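Local coordinates for protein acetylene hydratase Ahy (Pelobacter acetylenicus, PDB 2E7Z) that catalyses the hydration of acetylene to acetaldehyde, using a tungsten-bis(molybdopterin guanine dinucleotide) cofactor and a [4Fe-4S] cluster, at residues Y98-Q112 with Y404-A416. Numbering follows the deposited sequence. Where two conformers were deposited one is given.
Sequences YGPESLGVSQTEINQ and YPVKAFFALASNA. With MGD (2-amino-5,6-dimercapto-7-methyl-3,7,8a,9-tetrahydro-8-oxa-1,3,9,10-tetraaza-anthracen-4-one guanosine dinucleotide), chain E.
Leu-103 sets CD1 over the centre of the Phe-410 ring, 3.9 Å from its centroid, as a CH-pi contact. Val-105 CG1 meets Leu-412 CD1 on the same face of the sheet. On the other face Ser-106 CB touches Phe-409 CZ, and Ser-106 OG shares a 2.7 Å hydrogen bond with Ser-414 OG. With OG anti to the backbone N (chi1 174°), Ser-106 also reaches Tyr-420 OH. Most stand on parallel strands 103-107 and 408-412; Ser-414 follows in the loop. Backbone bonds come in series: Ala-408 N to Ser-102 O, Gly-104 N to Ala-408 O (2.8 Å), and on to Thr-108 N, just past its strand, with Leu-412 O. Ser-102 O also accepts from Lys-407 N.

At the N-terminal end, Lys-407 CG lies over one face of the Tyr-98 ring, offset toward the rim. Pro-405 CG packs 3.5 Å from Tyr-98 CD1. An alanine at Tyr-98 is likely to leave Pro-405 and the Lys-407 methylenes without their aromatic cover. Helices 118-126 and 491-501 cover the Leu-412 side of the sheet; helix 391-400 packs on Val-406 and Phe-409.

Beyond the C-terminal ends of these adjacent strands of a mixed sheet, loops hold the dinucleotide. Thr-108 OG1 donates to MGD O2A (2.6 Å), Asn-111 ND2 to MGD O1A (2.9 Å) and Asn-415 N to MGD O5' (3.0 Å). Uncharged side chains thus hold the PA phosphate, and a backbone N-H the PB-ribose ester oxygen.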
ATOM      1  N   TYR A  98     -25.184 -17.783   5.176  1.00 11.99           N
ATOM      2  CA  TYR A  98     -23.803 -17.935   5.578  1.00 11.14           C
ATOM      3  C   TYR A  98     -23.334 -16.915   6.628  1.00 10.61           C
ATOM      4  O   TYR A  98     -22.162 -16.934   7.043  1.00 11.52           O
ATOM      5  CB  TYR A  98     -22.934 -17.817   4.335  1.00 11.33           C
ATOM      6  CG  TYR A  98     -23.097 -18.911   3.318  1.00 10.45           C
ATOM      7  CD1 TYR A  98     -22.593 -20.197   3.565  1.00 10.63           C
ATOM      8  CD2 TYR A  98     -23.664 -18.644   2.075  1.00 11.33           C
ATOM      9  CE1 TYR A  98     -22.677 -21.205   2.608  1.00 10.60           C
ATOM     10  CE2 TYR A  98     -23.752 -19.637   1.124  1.00 10.85           C
ATOM     11  CZ  TYR A  98     -23.248 -20.914   1.392  1.00 11.66           C
ATOM     12  OH  TYR A  98     -23.288 -21.915   0.437  1.00 13.06           O
ATOM     13  N   GLY A  99     -24.228 -16.017   7.047  1.00 10.63           N
ATOM     14  CA  GLY A  99     -23.831 -15.010   8.034  1.00 10.13           C
ATOM     15  C   GLY A  99     -23.242 -13.773   7.359  1.00 10.12           C
ATOM     16  O   GLY A  99     -22.767 -13.824   6.228  1.00  9.75           O
ATOM     17  N   PRO A 100     -23.261 -12.629   8.053  1.00  9.86           N
ATOM     18  CA  PRO A 100     -22.695 -11.424   7.415  1.00  9.89           C
ATOM     19  C   PRO A 100     -21.182 -11.526   7.183  1.00  9.63           C
ATOM     20  O   PRO A 100     -20.663 -10.886   6.284  1.00  9.23           O
ATOM     21  CB  PRO A 100     -23.024 -10.312   8.433  1.00 10.30           C
ATOM     22  CG  PRO A 100     -23.190 -11.035   9.766  1.00 11.64           C
ATOM     23  CD  PRO A 100     -23.779 -12.385   9.428  1.00 10.82           C
ATOM     24  N   GLU A 101     -20.505 -12.340   7.989  1.00  8.88           N
ATOM     25  CA  GLU A 101     -19.077 -12.581   7.815  1.00  8.70           C
ATOM     26  C   GLU A 101     -18.752 -13.232   6.468  1.00  7.97           C
ATOM     27  O   GLU A 101     -17.593 -13.272   6.088  1.00  8.13           O
ATOM     28  CB  GLU A 101     -18.520 -13.401   8.994  1.00  8.73           C
ATOM     29  CG  GLU A 101     -19.092 -14.803   9.128  1.00 10.68           C
ATOM     30  CD  GLU A 101     -20.332 -14.873  10.003  1.00 12.70           C
ATOM     31  OE1 GLU A 101     -20.975 -13.829  10.245  1.00 12.97           O
ATOM     32  OE2 GLU A 101     -20.678 -15.987  10.438  1.00 14.64           O
ATOM     33  N   SER A 102     -19.775 -13.705   5.760  1.00  7.42           N
ATOM     34  CA  SER A 102     -19.558 -14.247   4.416  0.80  7.50           C
ATOM     35  C   SER A 102     -19.403 -13.198   3.321  1.00  7.04           C
ATOM     36  O   SER A 102     -19.174 -13.563   2.163  1.00  7.08           O
ATOM     37  CB  SER A 102     -20.667 -15.216   4.043  0.80  8.21           C
ATOM     38  OG  SER A 102     -21.884 -14.547   3.749  0.80  7.75           O
ATOM     39  N   LEU A 103     -19.483 -11.915   3.673  1.00  6.62           N
ATOM     40  CA  LEU A 103     -19.129 -10.835   2.739  1.00  7.09           C
ATOM     41  C   LEU A 103     -17.674 -10.435   2.964  1.00  7.09           C
ATOM     42  O   LEU A 103     -17.281 -10.009   4.083  1.00  7.28           O
ATOM     43  CB  LEU A 103     -20.047  -9.636   3.012  1.00  8.06           C
ATOM     44  CG  LEU A 103     -19.611  -8.354   2.299  1.00  7.87           C
ATOM     45  CD1 LEU A 103     -19.706  -8.444   0.759  1.00  9.52           C
ATOM     46  CD2 LEU A 103     -20.415  -7.152   2.774  1.00  9.94           C
ATOM     47  N   GLY A 104     -16.891 -10.543   1.886  1.00  6.21           N
ATOM     48  CA  GLY A 104     -15.511 -10.080   1.864  1.00  7.08           C
ATOM     49  C   GLY A 104     -15.414  -8.828   0.995  1.00  6.62           C
ATOM     50  O   GLY A 104     -16.155  -8.705  -0.007  1.00  7.37           O
ATOM     51  N   VAL A 105     -14.534  -7.904   1.362  1.00  6.10           N
ATOM     52  CA  VAL A 105     -14.340  -6.667   0.594  1.00  6.58           C
ATOM     53  C   VAL A 105     -12.856  -6.406   0.390  1.00  6.48           C
ATOM     54  O   VAL A 105     -12.093  -6.500   1.370  1.00  6.91           O
ATOM     55  CB  VAL A 105     -15.029  -5.457   1.301  1.00  6.51           C
ATOM     56  CG1 VAL A 105     -14.705  -4.149   0.546  1.00  8.07           C
ATOM     57  CG2 VAL A 105     -16.514  -5.643   1.388  1.00  7.16           C
ATOM     58  N   SER A 106     -12.444  -6.081  -0.837  1.00  6.94           N
ATOM     59  CA  SER A 106     -11.093  -5.593  -1.099  1.00  6.27           C
ATOM     60  C   SER A 106     -11.266  -4.172  -1.598  1.00  5.83           C
ATOM     61  O   SER A 106     -11.856  -3.967  -2.684  1.00  6.80           O
ATOM     62  CB  SER A 106     -10.404  -6.502  -2.125  1.00  7.35           C
ATOM     63  OG  SER A 106      -9.145  -6.001  -2.520  1.00  7.54           O
ATOM     64  N   GLN A 107     -10.794  -3.193  -0.840  1.00  5.91           N
ATOM     65  CA  GLN A 107     -11.005  -1.783  -1.175  1.00  5.82           C
ATOM     66  C   GLN A 107      -9.709  -1.027  -1.135  1.00  5.90           C
ATOM     67  O   GLN A 107      -8.969  -1.129  -0.141  1.00  6.64           O
ATOM     68  CB  GLN A 107     -11.951  -1.148  -0.142  1.00  6.26           C
ATOM     69  CG  GLN A 107     -12.202   0.340  -0.319  1.00  6.10           C
ATOM     70  CD  GLN A 107     -12.621   1.032   0.955  1.00  6.74           C
ATOM     71  OE1 GLN A 107     -12.410   0.498   2.052  1.00  7.79           O
ATOM     72  NE2 GLN A 107     -13.161   2.220   0.842  1.00  7.29           N
ATOM     73  N   THR A 108      -9.414  -0.250  -2.174  1.00  6.49           N
ATOM     74  CA  THR A 108      -8.302   0.690  -2.095  1.00  6.18           C
ATOM     75  C   THR A 108      -8.872   2.095  -1.998  1.00  6.09           C
ATOM     76  O   THR A 108      -9.210   2.718  -3.037  1.00  7.03           O
ATOM     77  CB  THR A 108      -7.380   0.571  -3.313  1.00  6.90           C
ATOM     78  OG1 THR A 108      -6.873  -0.774  -3.357  1.00  7.61           O
ATOM     79  CG2 THR A 108      -6.233   1.556  -3.195  1.00  8.53           C
ATOM     80  N   GLU A 109      -8.990   2.618  -0.779  1.00  6.58           N
ATOM     81  CA  GLU A 109      -9.669   3.886  -0.626  1.00  6.94           C
ATOM     82  C   GLU A 109      -8.840   5.050  -1.166  1.00  6.61           C
ATOM     83  O   GLU A 109      -9.430   6.064  -1.571  1.00  6.92           O
ATOM     84  CB  GLU A 109     -10.108   4.115   0.828  1.00  7.28           C
ATOM     85  CG  GLU A 109     -10.802   5.450   1.082  1.00  7.93           C
ATOM     86  CD  GLU A 109     -12.019   5.718   0.190  1.00  7.58           C
ATOM     87  OE1 GLU A 109     -12.466   4.813  -0.563  1.00  7.57           O
ATOM     88  OE2 GLU A 109     -12.510   6.860   0.259  1.00  7.31           O
ATOM     89  N   ILE A 110      -7.499   4.948  -1.191  1.00  6.76           N
ATOM     90  CA  ILE A 110      -6.753   6.099  -1.710  1.00  7.40           C
ATOM     91  C   ILE A 110      -7.040   6.373  -3.177  1.00  6.99           C
ATOM     92  O   ILE A 110      -6.831   7.496  -3.636  1.00  7.16           O
ATOM     93  CB  ILE A 110      -5.229   5.967  -1.430  1.00  7.93           C
ATOM     94  CG1 ILE A 110      -4.547   7.342  -1.289  1.00  8.56           C
ATOM     95  CG2 ILE A 110      -4.528   5.088  -2.462  1.00  8.81           C
ATOM     96  CD1 ILE A 110      -4.981   8.159  -0.040  1.00  8.38           C
ATOM     97  N   ASN A 111      -7.516   5.353  -3.885  1.00  6.96           N
ATOM     98  CA  ASN A 111      -7.845   5.557  -5.280  1.00  7.12           C
ATOM     99  C   ASN A 111      -9.171   6.271  -5.512  1.00  7.48           C
ATOM    100  O   ASN A 111      -9.481   6.624  -6.649  1.00  8.93           O
ATOM    101  CB  ASN A 111      -7.866   4.228  -6.065  1.00  6.52           C
ATOM    102  CG  ASN A 111      -6.499   3.578  -6.188  1.00  7.67           C
ATOM    103  OD1 ASN A 111      -5.469   4.223  -6.002  1.00  9.51           O
ATOM    104  ND2 ASN A 111      -6.497   2.289  -6.477  1.00  9.14           N
ATOM    105  N   GLN A 112      -9.969   6.407  -4.453  1.00  6.85           N
ATOM    106  CA  GLN A 112     -11.353   6.870  -4.554  1.00  6.85           C
ATOM    107  C   GLN A 112     -11.616   8.116  -3.735  1.00  6.49           C
ATOM    108  O   GLN A 112     -12.273   9.046  -4.179  1.00  7.90           O
ATOM    109  CB  GLN A 112     -12.280   5.757  -4.079  1.00  7.17           C
ATOM    110  CG  GLN A 112     -12.182   4.500  -4.946  1.00  7.84           C
ATOM    111  CD  GLN A 112     -12.940   3.379  -4.314  1.00  7.94           C
ATOM    112  OE1 GLN A 112     -14.110   3.164  -4.616  1.00  8.74           O
ATOM    113  NE2 GLN A 112     -12.287   2.668  -3.402  1.00  8.13           N
ATOM    114  N   TYR A 404     -14.673 -20.941   7.344  1.00  9.10           N
ATOM    115  CA  TYR A 404     -16.083 -20.796   7.046  1.00  9.02           C
ATOM    116  C   TYR A 404     -16.226 -20.149   5.689  1.00  9.62           C
ATOM    117  O   TYR A 404     -15.256 -19.567   5.181  1.00  9.33           O
ATOM    118  CB  TYR A 404     -16.807 -19.965   8.117  1.00  9.95           C
ATOM    119  CG  TYR A 404     -16.243 -18.572   8.380  1.00  9.37           C
ATOM    120  CD1 TYR A 404     -16.537 -17.508   7.529  1.00  8.94           C
ATOM    121  CD2 TYR A 404     -15.463 -18.326   9.510  1.00  8.65           C
ATOM    122  CE1 TYR A 404     -16.039 -16.240   7.763  1.00  8.60           C
ATOM    123  CE2 TYR A 404     -14.958 -17.060   9.766  1.00  9.87           C
ATOM    124  CZ  TYR A 404     -15.258 -16.018   8.871  1.00  8.29           C
ATOM    125  OH  TYR A 404     -14.811 -14.730   9.114  1.00  8.59           O
ATOM    126  N   PRO A 405     -17.419 -20.291   5.087  1.00  8.82           N
ATOM    127  CA  PRO A 405     -17.545 -19.745   3.739  1.00  9.48           C
ATOM    128  C   PRO A 405     -17.606 -18.238   3.629  1.00  9.00           C
ATOM    129  O   PRO A 405     -18.264 -17.574   4.406  1.00  9.06           O
ATOM    130  CB  PRO A 405     -18.870 -20.338   3.231  1.00 10.82           C
ATOM    131  CG  PRO A 405     -19.303 -21.344   4.222  1.00 10.61           C
ATOM    132  CD  PRO A 405     -18.585 -21.089   5.496  1.00 10.51           C
ATOM    133  N   VAL A 406     -16.923 -17.721   2.616  1.00  7.63           N
ATOM    134  CA  VAL A 406     -17.107 -16.345   2.148  1.00  7.50           C
ATOM    135  C   VAL A 406     -17.686 -16.485   0.740  1.00  7.20           C
ATOM    136  O   VAL A 406     -17.130 -17.229  -0.083  1.00  6.96           O
ATOM    137  CB  VAL A 406     -15.784 -15.579   2.115  1.00  7.74           C
ATOM    138  CG1 VAL A 406     -15.923 -14.238   1.366  1.00  8.77           C
ATOM    139  CG2 VAL A 406     -15.291 -15.356   3.534  1.00  9.29           C
ATOM    140  N   LYS A 407     -18.837 -15.857   0.499  1.00  7.28           N
ATOM    141  CA  LYS A 407     -19.628 -16.113  -0.693  1.00  7.13           C
ATOM    142  C   LYS A 407     -20.055 -14.860  -1.410  1.00  7.62           C
ATOM    143  O   LYS A 407     -20.576 -14.981  -2.515  1.00  8.23           O
ATOM    144  CB  LYS A 407     -20.874 -16.950  -0.330  1.00  8.48           C
ATOM    145  CG  LYS A 407     -20.493 -18.388   0.029  1.00  9.10           C
ATOM    146  CD  LYS A 407     -20.085 -19.189  -1.204  1.00 10.34           C
ATOM    147  CE  LYS A 407     -19.761 -20.614  -0.802  1.00 11.73           C
ATOM    148  NZ  LYS A 407     -19.410 -21.355  -2.012  1.00 13.98           N
ATOM    149  N   ALA A 408     -19.857 -13.686  -0.809  1.00  7.06           N
ATOM    150  CA  ALA A 408     -20.028 -12.415  -1.521  1.00  7.01           C
ATOM    151  C   ALA A 408     -18.715 -11.654  -1.465  1.00  7.05           C
ATOM    152  O   ALA A 408     -18.071 -11.650  -0.417  1.00  6.83           O
ATOM    153  CB  ALA A 408     -21.158 -11.560  -0.928  1.00  7.82           C
ATOM    154  N   PHE A 409     -18.342 -10.993  -2.560  1.00  7.02           N
ATOM    155  CA  PHE A 409     -17.067 -10.305  -2.631  1.00  6.48           C
ATOM    156  C   PHE A 409     -17.217  -8.996  -3.407  1.00  5.80           C
ATOM    157  O   PHE A 409     -17.724  -8.984  -4.541  1.00  7.32           O
ATOM    158  CB  PHE A 409     -16.002 -11.228  -3.225  1.00  7.35           C
ATOM    159  CG  PHE A 409     -14.610 -10.631  -3.253  1.00  6.55           C
ATOM    160  CD1 PHE A 409     -14.135  -9.897  -4.341  1.00  7.07           C
ATOM    161  CD2 PHE A 409     -13.767 -10.820  -2.151  1.00  8.52           C
ATOM    162  CE1 PHE A 409     -12.830  -9.374  -4.329  1.00  9.04           C
ATOM    163  CE2 PHE A 409     -12.444 -10.328  -2.170  1.00  7.73           C
ATOM    164  CZ  PHE A 409     -12.004  -9.584  -3.224  1.00  7.95           C
ATOM    165  N   PHE A 410     -16.814  -7.890  -2.771  1.00  6.05           N
ATOM    166  CA  PHE A 410     -16.847  -6.578  -3.412  1.00  6.12           C
ATOM    167  C   PHE A 410     -15.417  -6.103  -3.626  1.00  6.77           C
ATOM    168  O   PHE A 410     -14.619  -6.073  -2.673  1.00  7.00           O
ATOM    169  CB  PHE A 410     -17.576  -5.493  -2.603  1.00  6.65           C
ATOM    170  CG  PHE A 410     -19.024  -5.738  -2.325  1.00  8.74           C
ATOM    171  CD1 PHE A 410     -19.746  -6.752  -2.918  1.00  9.47           C
ATOM    172  CD2 PHE A 410     -19.670  -4.878  -1.430  1.00 10.96           C
ATOM    173  CE1 PHE A 410     -21.115  -6.929  -2.630  1.00 10.62           C
ATOM    174  CE2 PHE A 410     -21.024  -5.034  -1.149  1.00 12.27           C
ATOM    175  CZ  PHE A 410     -21.751  -6.050  -1.785  1.00 12.05           C
ATOM    176  N   ALA A 411     -15.118  -5.665  -4.846  1.00  6.34           N
ATOM    177  CA  ALA A 411     -13.830  -5.065  -5.201  1.00  6.40           C
ATOM    178  C   ALA A 411     -14.067  -3.592  -5.470  1.00  6.62           C
ATOM    179  O   ALA A 411     -14.759  -3.262  -6.457  1.00  7.16           O
ATOM    180  CB  ALA A 411     -13.208  -5.759  -6.407  1.00  7.17           C
ATOM    181  N   LEU A 412     -13.512  -2.704  -4.648  1.00  6.46           N
ATOM    182  CA  LEU A 412     -13.745  -1.260  -4.742  1.00  6.41           C
ATOM    183  C   LEU A 412     -12.435  -0.596  -5.085  1.00  6.68           C
ATOM    184  O   LEU A 412     -11.539  -0.508  -4.258  1.00  6.84           O
ATOM    185  CB  LEU A 412     -14.321  -0.691  -3.435  1.00  7.03           C
ATOM    186  CG  LEU A 412     -15.530  -1.433  -2.864  1.00  8.72           C
ATOM    187  CD1 LEU A 412     -15.935  -0.898  -1.480  1.00 11.09           C
ATOM    188  CD2 LEU A 412     -16.682  -1.416  -3.832  1.00 10.08           C
ATOM    189  N   ALA A 413     -12.312  -0.174  -6.352  1.00  6.13           N
ATOM    190  CA  ALA A 413     -11.065   0.362  -6.919  1.00  6.52           C
ATOM    191  C   ALA A 413      -9.893  -0.559  -6.600  1.00  6.41           C
ATOM    192  O   ALA A 413      -8.826  -0.118  -6.186  1.00  7.04           O
ATOM    193  CB  ALA A 413     -10.810   1.796  -6.481  1.00  7.06           C
ATOM    194  N   SER A 414     -10.111  -1.853  -6.824  1.00  6.82           N
ATOM    195  CA  SER A 414      -9.129  -2.868  -6.495  1.00  6.53           C
ATOM    196  C   SER A 414      -9.203  -4.015  -7.491  1.00  6.96           C
ATOM    197  O   SER A 414     -10.226  -4.709  -7.588  1.00  7.45           O
ATOM    198  CB  SER A 414      -9.394  -3.369  -5.048  1.00  6.87           C
ATOM    199  OG  SER A 414      -8.603  -4.523  -4.743  1.00  7.87           O
ATOM    200  N   ASN A 415      -8.118  -4.185  -8.257  1.00  6.62           N
ATOM    201  CA  ASN A 415      -8.023  -5.306  -9.179  1.00  6.95           C
ATOM    202  C   ASN A 415      -7.493  -6.488  -8.376  1.00  7.48           C
ATOM    203  O   ASN A 415      -6.377  -6.953  -8.531  1.00  7.66           O
ATOM    204  CB  ASN A 415      -7.112  -4.915 -10.339  1.00  7.58           C
ATOM    205  CG  ASN A 415      -6.968  -5.995 -11.380  1.00  8.10           C
ATOM    206  OD1 ASN A 415      -7.767  -6.923 -11.477  1.00  8.15           O
ATOM    207  ND2 ASN A 415      -5.954  -5.819 -12.225  1.00  7.81           N
ATOM    208  N   ALA A 416      -8.363  -6.952  -7.483  1.00  7.17           N
ATOM    209  CA  ALA A 416      -8.023  -7.917  -6.439  1.00  7.43           C
ATOM    210  C   ALA A 416      -7.416  -9.219  -6.940  1.00  7.58           C
ATOM    211  O   ALA A 416      -6.508  -9.767  -6.308  1.00  7.80           O
ATOM    212  CB  ALA A 416      -9.256  -8.201  -5.538  1.00  8.25           C
TER
HETATM  213  PB  MGD E 801      -4.620  -2.225  -8.572  1.00  8.87           P
HETATM  214  O1B MGD E 801      -4.509  -3.640  -8.060  1.00  9.55           O
HETATM  215  O2B MGD E 801      -4.024  -1.861  -9.882  1.00  9.31           O
HETATM  216  O3B MGD E 801      -4.011  -1.176  -7.522  1.00  8.26           O
HETATM  217  O3A MGD E 801      -3.261  -1.700  -5.183  1.00  9.36           O
HETATM  218  PA  MGD E 801      -4.376  -0.859  -5.990  1.00  8.69           P
HETATM  219  O1A MGD E 801      -4.174   0.620  -5.847  1.00  8.74           O
HETATM  220  O2A MGD E 801      -5.689  -1.476  -5.612  1.00  7.94           O
HETATM  221  O5' MGD E 801      -6.197  -1.892  -8.595  1.00  8.04           O
HETATM  222  C5' MGD E 801      -6.616  -0.538  -8.629  1.00  8.87           C
HETATM  223  C4' MGD E 801      -7.923  -0.519  -9.398  1.00  6.98           C
HETATM  224  O4' MGD E 801      -8.520   0.770  -9.185  1.00  7.65           O
HETATM  225  C3' MGD E 801      -7.746  -0.596 -10.911  1.00  7.56           C
HETATM  226  O3' MGD E 801      -8.515  -1.703 -11.412  1.00  8.76           O
HETATM  227  C2' MGD E 801      -8.240   0.751 -11.479  1.00  7.85           C
HETATM  228  O2' MGD E 801      -8.906   0.701 -12.757  1.00  9.39           O
HETATM  229  C1' MGD E 801      -9.193   1.183 -10.396  1.00  7.69           C
HETATM  230  N9  MGD E 801      -9.383   2.632 -10.230  1.00  7.75           N
HETATM  231  C8  MGD E 801      -8.446   3.607 -10.324  1.00  8.18           C
HETATM  232  N7  MGD E 801      -8.967   4.803 -10.007  1.00  8.46           N
HETATM  233  C5  MGD E 801     -10.246   4.581  -9.633  1.00  7.74           C
HETATM  234  C6  MGD E 801     -11.367   5.383  -9.174  1.00  7.81           C
HETATM  235  O6  MGD E 801     -11.261   6.617  -9.018  1.00  7.80           O
HETATM  236  N1  MGD E 801     -12.499   4.715  -8.891  1.00  7.29           N
HETATM  237  C2  MGD E 801     -12.695   3.416  -9.089  1.00  7.44           C
HETATM  238  N2  MGD E 801     -13.901   2.870  -8.759  1.00  7.98           N
HETATM  239  N3  MGD E 801     -11.716   2.623  -9.515  1.00  7.44           N
HETATM  240  C4  MGD E 801     -10.509   3.162  -9.781  1.00  7.54           C
HETATM  241  C10 MGD E 801      -1.992  -1.082  -4.964  1.00 10.88           C
HETATM  242  C11 MGD E 801      -1.289  -1.899  -3.901  1.00 10.61           C
HETATM  243  O11 MGD E 801      -1.017  -3.162  -4.504  1.00  8.62           O
HETATM  244  C12 MGD E 801      -0.013  -1.214  -3.478  1.00 11.01           C
HETATM  245  S12 MGD E 801      -0.099   0.417  -2.972  1.00 13.53           S
HETATM  246  C13 MGD E 801       1.151  -1.884  -3.441  1.00 11.18           C
HETATM  247  S13 MGD E 801       2.630  -1.114  -3.092  1.00 14.62           S
HETATM  248  C14 MGD E 801       1.254  -3.351  -3.723  1.00 10.51           C
HETATM  249  N15 MGD E 801       1.929  -3.622  -4.984  1.00 10.42           N
HETATM  250  C16 MGD E 801       1.941  -4.941  -5.331  1.00 10.39           C
HETATM  251  C17 MGD E 801       3.021  -5.588  -6.088  1.00 10.57           C
HETATM  252  O17 MGD E 801       4.023  -4.932  -6.451  1.00 11.93           O
HETATM  253  N18 MGD E 801       2.894  -6.902  -6.362  1.00 10.82           N
HETATM  254  C19 MGD E 801       1.828  -7.645  -5.974  1.00  9.48           C
HETATM  255  N19 MGD E 801       1.757  -8.956  -6.287  1.00 10.76           N
HETATM  256  N20 MGD E 801       0.800  -7.109  -5.305  1.00  9.83           N
HETATM  257  C21 MGD E 801       0.814  -5.816  -4.958  1.00 10.49           C
HETATM  258  N22 MGD E 801      -0.206  -5.308  -4.262  1.00  9.47           N
HETATM  259  C23 MGD E 801      -0.153  -3.971  -3.711  1.00 10.39           C
HETATM  260  O   HOH W   1     -19.839 -18.252   6.700  1.00 11.49           O
HETATM  261  O   HOH W   2     -22.803 -21.357  -2.361  1.00 21.44           O